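Local coordinates for protein homospermidine synthase (Legionella pneumophila subsp. pneumophila str. Philadelphia 1, PDB 2PH5) that binds NAD and probably makes homospermidine by the NAD-dependent homospermidine synthase reaction, at residues G235-I241 with I265-S271; W243-H249 with D462-F467; Q26-L31 with A386-N390. All blocks are in the same frame, centred on the assembly; numbering follows the deposited sequence.

Contact 1 (G235-I241 with I265-S271); sequences GLQPAEI and IYLSRPS
An antiparallel strand pair with a beta bulge joins residues 235-241 to 265-271, in a small three-stranded sheet. Ile241 and Ile265 form a hydrogen-bonded pair, with Ile241 N 2.9 Å from Ile265 O. Next along, Leu267 N donates to Ala239 O at 3.1 Å, bent to 138° but in the carbonyl plane, on a lone pair. The register then slips by two residues between Glu240 and Pro238. Beyond the slip, Ser271 N donates to Gln237 O at 2.8 Å, which ties the end of helix 228-236 to 265-271. Ser271 OG turns to Glu234 O.

One face of the sheet carries Glu240 and Tyr266, which run alongside one another. Glu240 CG lies trans to the backbone N (chi1 -171°), and this extended chain runs along the ring, with CG 3.6 Å from Tyr266 CE2. The carboxylate plane is turned 65° from the ring. At the bulge, Ala239 CB packs on Leu267 CB at 3.6 Å. Pro238 and Pro270 diverge there, and both meet Tyr454 of the second subunit. The chain turns a corner at Ser268 and Arg269. The whole is a bulged antiparallel pair at edge strand 238-242 of a three-stranded sheet, beside the subunit interface.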
loop_
_atom_site.group_PDB
_atom_site.type_symbol
_atom_site.label_atom_id
_atom_site.label_comp_id
_atom_site.label_asym_id
_atom_site.label_seq_id
_atom_site.Cartn_x
_atom_site.Cartn_y
_atom_site.Cartn_z
ATOM N N GLY A 235 4.153 5.927 -13.270
ATOM C CA GLY A 235 4.748 4.939 -12.390
ATOM C C GLY A 235 5.429 3.795 -13.126
ATOM O O GLY A 235 6.271 3.093 -12.562
ATOM N N LEU A 236 5.074 3.595 -14.389
ATOM C CA LEU A 236 5.673 2.516 -15.165
ATOM C C LEU A 236 7.053 2.890 -15.703
ATOM O O LEU A 236 7.909 2.026 -15.871
ATOM C CB LEU A 236 4.748 2.121 -16.324
ATOM C CG LEU A 236 4.057 0.748 -16.262
ATOM C CD1 LEU A 236 3.317 0.576 -14.957
ATOM C CD2 LEU A 236 3.098 0.612 -17.444
ATOM N N GLN A 237 7.272 4.174 -15.965
ATOM C CA GLN A 237 8.554 4.635 -16.491
ATOM C C GLN A 237 9.649 4.640 -15.437
ATOM O O GLN A 237 9.382 4.711 -14.241
ATOM C CB GLN A 237 8.420 6.043 -17.070
ATOM C CG GLN A 237 7.414 6.153 -18.201
ATOM C CD GLN A 237 7.175 7.592 -18.608
ATOM O OE1 GLN A 237 6.924 8.459 -17.759
ATOM N NE2 GLN A 237 7.248 7.861 -19.914
ATOM N N PRO A 238 10.911 4.568 -15.874
ATOM C CA PRO A 238 12.031 4.568 -14.929
ATOM C C PRO A 238 12.218 5.895 -14.188
ATOM O O PRO A 238 12.007 6.966 -14.754
ATOM C CB PRO A 238 13.222 4.220 -15.817
ATOM C CG PRO A 238 12.840 4.810 -17.147
ATOM C CD PRO A 238 11.382 4.424 -17.266
ATOM N N ALA A 239 12.620 5.813 -12.920
ATOM C CA ALA A 239 12.841 7.002 -12.095
ATOM C C ALA A 239 13.739 8.037 -12.787
ATOM O O ALA A 239 14.841 7.710 -13.237
ATOM C CB ALA A 239 13.451 6.595 -10.753
ATOM N N GLU A 240 13.252 9.278 -12.870
ATOM C CA GLU A 240 13.985 10.388 -13.491
ATOM C C GLU A 240 14.391 11.398 -12.422
ATOM O O GLU A 240 13.553 11.857 -11.645
ATOM C CB GLU A 240 13.127 11.081 -14.552
ATOM C CG GLU A 240 13.893 12.100 -15.390
ATOM C CD GLU A 240 13.013 12.794 -16.413
ATOM O OE1 GLU A 240 12.517 12.116 -17.339
ATOM O OE2 GLU A 240 12.811 14.016 -16.291
ATOM N N ILE A 241 15.673 11.761 -12.398
ATOM C CA ILE A 241 16.180 12.672 -11.378
ATOM C C ILE A 241 17.179 13.727 -11.861
ATOM O O ILE A 241 18.119 13.416 -12.591
ATOM C CB ILE A 241 16.869 11.863 -10.260
ATOM C CG1 ILE A 241 15.986 10.688 -9.838
ATOM C CG2 ILE A 241 17.164 12.760 -9.075
ATOM C CD1 ILE A 241 16.698 9.670 -8.973
ATOM N N ILE A 265 19.440 11.899 -14.493
ATOM C CA ILE A 265 19.972 10.604 -14.152
ATOM C C ILE A 265 18.750 9.697 -14.079
ATOM O O ILE A 265 17.649 10.147 -13.762
ATOM C CB ILE A 265 20.714 10.673 -12.794
ATOM C CG1 ILE A 265 21.149 9.283 -12.353
ATOM C CG2 ILE A 265 19.824 11.312 -11.734
ATOM C CD1 ILE A 265 21.728 9.267 -10.954
ATOM N N TYR A 266 18.925 8.428 -14.412
ATOM C CA TYR A 266 17.799 7.514 -14.369
ATOM C C TYR A 266 18.109 6.325 -13.495
ATOM O O TYR A 266 19.261 6.070 -13.156
ATOM C CB TYR A 266 17.426 7.058 -15.782
ATOM C CG TYR A 266 16.954 8.195 -16.658
ATOM C CD1 TYR A 266 17.862 9.111 -17.190
ATOM C CD2 TYR A 266 15.594 8.408 -16.890
ATOM C CE1 TYR A 266 17.432 10.215 -17.920
ATOM C CE2 TYR A 266 15.155 9.512 -17.619
ATOM C CZ TYR A 266 16.078 10.409 -18.126
ATOM O OH TYR A 266 15.646 11.516 -18.810
ATOM N N LEU A 267 17.060 5.618 -13.107
ATOM C CA LEU A 267 17.186 4.437 -12.272
ATOM C C LEU A 267 16.504 3.296 -13.017
ATOM O O LEU A 267 15.513 3.510 -13.713
ATOM C CB LEU A 267 16.511 4.686 -10.922
ATOM C CG LEU A 267 17.374 4.970 -9.685
ATOM C CD1 LEU A 267 18.473 5.968 -9.989
ATOM C CD2 LEU A 267 16.479 5.472 -8.565
ATOM N N SER A 268 17.048 2.089 -12.896
ATOM C CA SER A 268 16.471 0.927 -13.570
ATOM C C SER A 268 15.018 0.713 -13.150
ATOM O O SER A 268 14.107 0.773 -13.973
ATOM C CB SER A 268 17.275 -0.336 -13.246
ATOM O OG SER A 268 18.656 -0.136 -13.488
ATOM N N ARG A 269 14.811 0.469 -11.862
ATOM C CA ARG A 269 13.479 0.239 -11.308
ATOM C C ARG A 269 12.446 1.287 -11.744
ATOM O O ARG A 269 12.796 2.440 -11.996
ATOM C CB ARG A 269 13.586 0.199 -9.781
ATOM C CG ARG A 269 14.657 -0.770 -9.300
ATOM C CD ARG A 269 14.756 -0.821 -7.798
ATOM N NE ARG A 269 13.517 -1.293 -7.195
ATOM C CZ ARG A 269 13.365 -1.527 -5.897
ATOM N NH1 ARG A 269 14.380 -1.331 -5.063
ATOM N NH2 ARG A 269 12.198 -1.953 -5.432
ATOM N N PRO A 270 11.161 0.889 -11.866
ATOM C CA PRO A 270 10.084 1.811 -12.269
ATOM C C PRO A 270 9.919 2.858 -11.170
ATOM O O PRO A 270 10.137 2.562 -9.994
ATOM C CB PRO A 270 8.852 0.910 -12.365
ATOM C CG PRO A 270 9.417 -0.444 -12.629
ATOM C CD PRO A 270 10.655 -0.490 -11.761
ATOM N N SER A 271 9.518 4.069 -11.546
ATOM C CA SER A 271 9.367 5.149 -10.573
ATOM C C SER A 271 8.452 4.769 -9.402
ATOM O O SER A 271 8.710 5.141 -8.245
ATOM C CB SER A 271 8.873 6.431 -11.262
ATOM O OG SER A 271 7.530 6.326 -11.701
#

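Contact 2 (W243-H249 with D462-F467); sequences WGTHEAH and DPWQFF
His246 and Glu247 grip the backbone of 462-467 where it enters a short helix. His246 NE2 donates to Trp464 O at 2.7 Å, approaching from above the carbonyl plane. Glu247 OE2 accepts from Phe466 N at 2.9 Å through its syn lone pair, in a nearly straight bond. Glu247 CG lies over the centre of one face of the Trp243 ring, and the bend at chi2 (-66°) carries the carboxylate to Phe466 N. Its other oxygen, OE1, is bonded to Thr316 OG1 and accepts from a water that also donates to Trp464 O.

Phe466 is buried. The edge of the six-membered ring of Trp243 meets its face in an offset edge-to-face pair, planes 80° apart, with CZ3 4.0 Å from Phe466 CD1. The stacked rings of His249 and Phe467 are partly exposed, beside exposed Ala248, yet lie close together. They are tilted only 15° apart, with centroids at 4.2 Å. Phe467 CB also sits over the His249 ring face. His249 NE2 is held by Asp459.

Within 462-467, Trp464 N bonds to Asp462 OD2. The arrangement is that of an Asx turn leading into a helix start, here clasped by a loop with a type I turn.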
loop_
_atom_site.group_PDB
_atom_site.type_symbol
_atom_site.label_atom_id
_atom_site.label_comp_id
_atom_site.label_asym_id
_atom_site.label_seq_id
_atom_site.Cartn_x
_atom_site.Cartn_y
_atom_site.Cartn_z
ATOM N N TRP A 243 20.251 15.568 -11.391
ATOM C CA TRP A 243 21.417 15.361 -10.539
ATOM C C TRP A 243 22.071 16.650 -10.048
ATOM O O TRP A 243 22.592 17.428 -10.840
ATOM C CB TRP A 243 22.456 14.511 -11.259
ATOM C CG TRP A 243 23.260 13.653 -10.325
ATOM C CD1 TRP A 243 24.616 13.488 -10.324
ATOM C CD2 TRP A 243 22.753 12.807 -9.285
ATOM N NE1 TRP A 243 24.986 12.591 -9.350
ATOM C CE2 TRP A 243 23.862 12.156 -8.698
ATOM C CE3 TRP A 243 21.468 12.534 -8.791
ATOM C CZ2 TRP A 243 23.726 11.247 -7.641
ATOM C CZ3 TRP A 243 21.334 11.633 -7.740
ATOM C CH2 TRP A 243 22.461 11.000 -7.176
ATOM N N GLY A 244 22.042 16.864 -8.736
ATOM C CA GLY A 244 22.639 18.059 -8.173
ATOM C C GLY A 244 24.144 17.940 -8.041
ATOM O O GLY A 244 24.670 16.845 -7.849
ATOM N N THR A 245 24.843 19.069 -8.143
ATOM C CA THR A 245 26.299 19.081 -8.033
ATOM C C THR A 245 26.826 18.713 -6.640
ATOM O O THR A 245 28.000 18.396 -6.497
ATOM C CB THR A 245 26.871 20.453 -8.441
ATOM O OG1 THR A 245 26.052 21.497 -7.903
ATOM C CG2 THR A 245 26.915 20.580 -9.956
ATOM N N HIS A 246 25.972 18.732 -5.620
ATOM C CA HIS A 246 26.427 18.381 -4.277
ATOM C C HIS A 246 26.474 16.877 -4.066
ATOM O O HIS A 246 27.232 16.401 -3.224
ATOM C CB HIS A 246 25.514 18.980 -3.205
ATOM C CG HIS A 246 24.277 18.176 -2.951
ATOM N ND1 HIS A 246 23.241 18.096 -3.858
ATOM C CD2 HIS A 246 23.936 17.364 -1.921
ATOM C CE1 HIS A 246 22.320 17.268 -3.399
ATOM N NE2 HIS A 246 22.717 16.810 -2.225
ATOM N N GLU A 247 25.652 16.137 -4.811
ATOM C CA GLU A 247 25.586 14.678 -4.692
ATOM C C GLU A 247 26.967 14.061 -4.704
ATOM O O GLU A 247 27.758 14.283 -5.624
ATOM C CB GLU A 247 24.763 14.066 -5.834
ATOM C CG GLU A 247 23.319 14.539 -5.920
ATOM C CD GLU A 247 22.461 14.100 -4.740
ATOM O OE1 GLU A 247 21.259 14.437 -4.736
ATOM O OE2 GLU A 247 22.979 13.426 -3.825
ATOM N N ALA A 248 27.244 13.266 -3.681
ATOM C CA ALA A 248 28.541 12.617 -3.545
ATOM C C ALA A 248 28.451 11.097 -3.645
ATOM O O ALA A 248 29.447 10.400 -3.455
ATOM C CB ALA A 248 29.168 13.022 -2.207
ATOM N N HIS A 249 27.262 10.588 -3.951
ATOM C CA HIS A 249 27.037 9.140 -4.065
ATOM C C HIS A 249 26.382 8.790 -5.398
ATOM O O HIS A 249 25.566 9.547 -5.910
ATOM C CB HIS A 249 26.142 8.680 -2.914
ATOM C CG HIS A 249 26.755 8.872 -1.563
ATOM N ND1 HIS A 249 27.561 7.923 -0.972
ATOM C CD2 HIS A 249 26.699 9.912 -0.696
ATOM C CE1 HIS A 249 27.973 8.369 0.202
ATOM N NE2 HIS A 249 27.465 9.573 0.394
ATOM N N ASP A 462 26.275 14.859 5.226
ATOM C CA ASP A 462 25.346 15.745 4.552
ATOM C C ASP A 462 24.013 15.035 4.392
ATOM O O ASP A 462 23.846 14.179 3.518
ATOM C CB ASP A 462 25.908 16.131 3.190
ATOM C CG ASP A 462 24.965 16.996 2.405
ATOM O OD1 ASP A 462 25.229 17.221 1.206
ATOM O OD2 ASP A 462 23.958 17.452 2.989
ATOM N N PRO A 463 23.036 15.401 5.230
ATOM C CA PRO A 463 21.700 14.809 5.212
ATOM C C PRO A 463 20.983 14.988 3.890
ATOM O O PRO A 463 20.127 14.189 3.515
ATOM C CB PRO A 463 20.998 15.520 6.366
ATOM C CG PRO A 463 21.617 16.875 6.342
ATOM C CD PRO A 463 23.077 16.583 6.111
ATOM N N TRP A 464 21.350 16.030 3.163
ATOM C CA TRP A 464 20.695 16.282 1.893
ATOM C C TRP A 464 21.235 15.464 0.730
ATOM O O TRP A 464 20.994 15.800 -0.423
ATOM C CB TRP A 464 20.773 17.762 1.590
ATOM C CG TRP A 464 20.242 18.557 2.712
ATOM C CD1 TRP A 464 20.858 19.597 3.335
ATOM C CD2 TRP A 464 18.962 18.406 3.338
ATOM N NE1 TRP A 464 20.040 20.116 4.310
ATOM C CE2 TRP A 464 18.868 19.404 4.334
ATOM C CE3 TRP A 464 17.884 17.528 3.154
ATOM C CZ2 TRP A 464 17.734 19.555 5.148
ATOM C CZ3 TRP A 464 16.756 17.676 3.962
ATOM C CH2 TRP A 464 16.693 18.687 4.949
ATOM N N GLN A 465 21.955 14.387 1.028
ATOM C CA GLN A 465 22.494 13.524 -0.020
ATOM C C GLN A 465 21.435 12.523 -0.459
ATOM O O GLN A 465 20.769 11.913 0.381
ATOM C CB GLN A 465 23.714 12.749 0.492
ATOM C CG GLN A 465 24.963 13.590 0.640
ATOM C CD GLN A 465 25.647 13.851 -0.681
ATOM O OE1 GLN A 465 26.109 14.958 -0.942
ATOM N NE2 GLN A 465 25.733 12.831 -1.512
ATOM N N PHE A 466 21.291 12.332 -1.766
ATOM C CA PHE A 466 20.304 11.389 -2.278
ATOM C C PHE A 466 20.492 10.019 -1.614
ATOM O O PHE A 466 19.535 9.267 -1.414
ATOM C CB PHE A 466 20.415 11.271 -3.801
ATOM C CG PHE A 466 19.297 10.484 -4.430
ATOM C CD1 PHE A 466 19.559 9.289 -5.094
ATOM C CD2 PHE A 466 17.972 10.930 -4.340
ATOM C CE1 PHE A 466 18.526 8.550 -5.657
ATOM C CE2 PHE A 466 16.933 10.195 -4.902
ATOM C CZ PHE A 466 17.208 9.001 -5.562
ATOM N N PHE A 467 21.731 9.717 -1.251
ATOM C CA PHE A 467 22.068 8.463 -0.589
ATOM C C PHE A 467 21.215 8.277 0.684
ATOM O O PHE A 467 20.870 7.149 1.042
ATOM C CB PHE A 467 23.563 8.478 -0.240
ATOM C CG PHE A 467 24.110 7.155 0.207
ATOM C CD1 PHE A 467 24.279 6.111 -0.693
ATOM C CD2 PHE A 467 24.495 6.968 1.526
ATOM C CE1 PHE A 467 24.830 4.898 -0.283
ATOM C CE2 PHE A 467 25.047 5.762 1.949
ATOM C CZ PHE A 467 25.216 4.723 1.044
HETATM O O HOH W 1 19.277 14.549 -2.734
#

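Contact 3 (Q26-L31 with A386-N390); sequences QALMPL and APYNN
Asn389 reaches Ala27 with the hydrogen bond that spans this contact. Its ND2 donates to Ala27 O at 3.0 Å, nearly straight at 166°, in the carbonyl plane and on a lone pair. The acceptor lies close to the amide plane of Asn389. The same ND2 donates to Pro387 O at 2.9 Å, within its own segment. Two acceptors therefore hold the amide nitrogen, while OD1 accepts from Ser393. Together these partners fix the rotation of the amide group. Ala27 CB is 3.2 Å from Asn389 OD1, so the methyl lies against the amide.

A weaker polar contact accompanies this bond. Ala27 CA approaches Tyr388 O at 3.5 Å, as a CA-H...O contact.

Strand 16-19 leads into helix 23-35 through a glycine-rich turn consistent with a Rossmann-type nucleotide-binding motif; Phe21, Cys23 and Val24 bind NAD. Contact 3 thus lays the connection between helices 379-385 and 391-408 along the helix that begins at the dinucleotide site. The helix is kinked at Pro30, which has no N-H; Leu31 N makes a weak bond to Leu28 O.

The apolar contacts gather round Pro30. Its CG meets Tyr388 CD2 at 4.0 Å, in the plane of the ring and at its edge. Chi1 (-48°) swings the ring beside the backbone N and chi2 sets its edge toward Pro30 CG. The Pro30 and Pro387 rings lie past one another, running antiparallel, CG to CG at 3.9 Å. Ala386 CB is 4.3 Å from both Pro30 CB and Leu31 CD1. Val397 and Ile401 pack on Leu31, and Tyr59 on Pro30.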
loop_
_atom_site.group_PDB
_atom_site.type_symbol
_atom_site.label_atom_id
_atom_site.label_comp_id
_atom_site.label_asym_id
_atom_site.label_seq_id
_atom_site.Cartn_x
_atom_site.Cartn_y
_atom_site.Cartn_z
ATOM N N GLN A 26 -13.515 19.063 -17.674
ATOM C CA GLN A 26 -14.774 19.247 -16.968
ATOM C C GLN A 26 -14.583 20.163 -15.773
ATOM O O GLN A 26 -15.428 21.008 -15.492
ATOM C CB GLN A 26 -15.332 17.911 -16.466
ATOM C CG GLN A 26 -15.541 16.861 -17.543
ATOM C CD GLN A 26 -16.193 15.591 -17.018
ATOM O OE1 GLN A 26 -16.123 14.541 -17.653
ATOM N NE2 GLN A 26 -16.840 15.683 -15.862
ATOM N N ALA A 27 -13.467 19.999 -15.072
ATOM C CA ALA A 27 -13.204 20.812 -13.891
ATOM C C ALA A 27 -12.865 22.263 -14.215
ATOM O O ALA A 27 -12.899 23.121 -13.337
ATOM C CB ALA A 27 -12.086 20.187 -13.072
ATOM N N LEU A 28 -12.536 22.533 -15.474
ATOM C CA LEU A 28 -12.174 23.879 -15.894
ATOM C C LEU A 28 -13.403 24.750 -16.131
ATOM O O LEU A 28 -13.405 25.932 -15.801
ATOM C CB LEU A 28 -11.360 23.819 -17.183
ATOM C CG LEU A 28 -10.196 24.800 -17.360
ATOM C CD1 LEU A 28 -9.840 24.873 -18.832
ATOM C CD2 LEU A 28 -10.551 26.168 -16.853
HETATM N N MSE A 29 -14.445 24.151 -16.696
HETATM C CA MSE A 29 -15.681 24.857 -17.017
HETATM C C MSE A 29 -16.089 25.937 -16.026
HETATM O O MSE A 29 -16.232 27.105 -16.396
HETATM C CB MSE A 29 -16.821 23.860 -17.178
HETATM C CG MSE A 29 -16.742 23.071 -18.451
HETATM SE SE MSE A 29 -17.111 24.191 -19.965
HETATM C CE MSE A 29 -18.897 23.563 -20.361
ATOM N N PRO A 30 -16.284 25.566 -14.752
ATOM C CA PRO A 30 -16.678 26.530 -13.725
ATOM C C PRO A 30 -15.784 27.769 -13.636
ATOM O O PRO A 30 -16.283 28.890 -13.528
ATOM C CB PRO A 30 -16.628 25.702 -12.448
ATOM C CG PRO A 30 -16.989 24.340 -12.928
ATOM C CD PRO A 30 -16.181 24.213 -14.176
ATOM N N LEU A 31 -14.469 27.569 -13.682
ATOM C CA LEU A 31 -13.525 28.681 -13.573
ATOM C C LEU A 31 -13.556 29.648 -14.757
ATOM O O LEU A 31 -13.250 30.830 -14.610
ATOM C CB LEU A 31 -12.089 28.157 -13.361
ATOM C CG LEU A 31 -11.685 27.736 -11.939
ATOM C CD1 LEU A 31 -12.559 26.590 -11.491
ATOM C CD2 LEU A 31 -10.213 27.324 -11.886
ATOM N N ALA A 386 -16.006 25.631 -6.076
ATOM C CA ALA A 386 -16.405 25.252 -7.426
ATOM C C ALA A 386 -16.910 23.816 -7.549
ATOM O O ALA A 386 -16.397 22.904 -6.896
ATOM C CB ALA A 386 -15.239 25.465 -8.381
ATOM N N PRO A 387 -17.925 23.602 -8.400
ATOM C CA PRO A 387 -18.485 22.266 -8.608
ATOM C C PRO A 387 -17.585 21.463 -9.551
ATOM O O PRO A 387 -16.607 21.992 -10.096
ATOM C CB PRO A 387 -19.838 22.568 -9.237
ATOM C CG PRO A 387 -19.531 23.754 -10.092
ATOM C CD PRO A 387 -18.685 24.608 -9.168
ATOM N N TYR A 388 -17.926 20.191 -9.737
ATOM C CA TYR A 388 -17.176 19.304 -10.627
ATOM C C TYR A 388 -15.684 19.386 -10.324
ATOM O O TYR A 388 -14.849 19.357 -11.227
ATOM C CB TYR A 388 -17.435 19.713 -12.078
ATOM C CG TYR A 388 -18.898 19.909 -12.374
ATOM C CD1 TYR A 388 -19.772 18.826 -12.383
ATOM C CD2 TYR A 388 -19.421 21.185 -12.606
ATOM C CE1 TYR A 388 -21.135 19.001 -12.613
ATOM C CE2 TYR A 388 -20.788 21.373 -12.837
ATOM C CZ TYR A 388 -21.636 20.273 -12.838
ATOM O OH TYR A 388 -22.988 20.416 -13.055
ATOM N N ASN A 389 -15.359 19.483 -9.040
ATOM C CA ASN A 389 -13.977 19.604 -8.610
ATOM C C ASN A 389 -13.689 18.962 -7.262
ATOM O O ASN A 389 -14.529 18.964 -6.352
ATOM C CB ASN A 389 -13.594 21.085 -8.513
ATOM C CG ASN A 389 -13.012 21.628 -9.800
ATOM O OD1 ASN A 389 -11.851 21.363 -10.136
ATOM N ND2 ASN A 389 -13.811 22.395 -10.526
ATOM N N ASN A 390 -12.494 18.393 -7.153
ATOM C CA ASN A 390 -12.043 17.832 -5.898
ATOM C C ASN A 390 -10.797 18.655 -5.598
ATOM O O ASN A 390 -10.431 19.526 -6.385
ATOM C CB ASN A 390 -11.717 16.326 -5.988
ATOM C CG ASN A 390 -10.747 15.979 -7.104
ATOM O OD1 ASN A 390 -9.713 16.632 -7.290
ATOM N ND2 ASN A 390 -11.066 14.921 -7.843
#

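How the contacts relate
From the N terminus, the chain first enters contact 3 at 26-31, on the helix after the first strand of the parallel NAD-binding sheet. Its partner, 386-390, comes 355 residues later and closes a long loop. Contact 1 lies wholly inside that loop and closes a much shorter one, from strand 238-242 to 264-267. Contact 2 starts at 243-249, between the segments of contact 1, and ends at 462-467, so it crosses both others. Contacts 1 and 2 touch through Ile241 with Phe466 and Ile265 with Trp243. Contact 1 builds the small sheet, and contact 2 ties the loop after it to the chain's C-terminal part. Contact 3 lies on the opposite side of the chain's centre, its centre about 33 Å from that of contact 1.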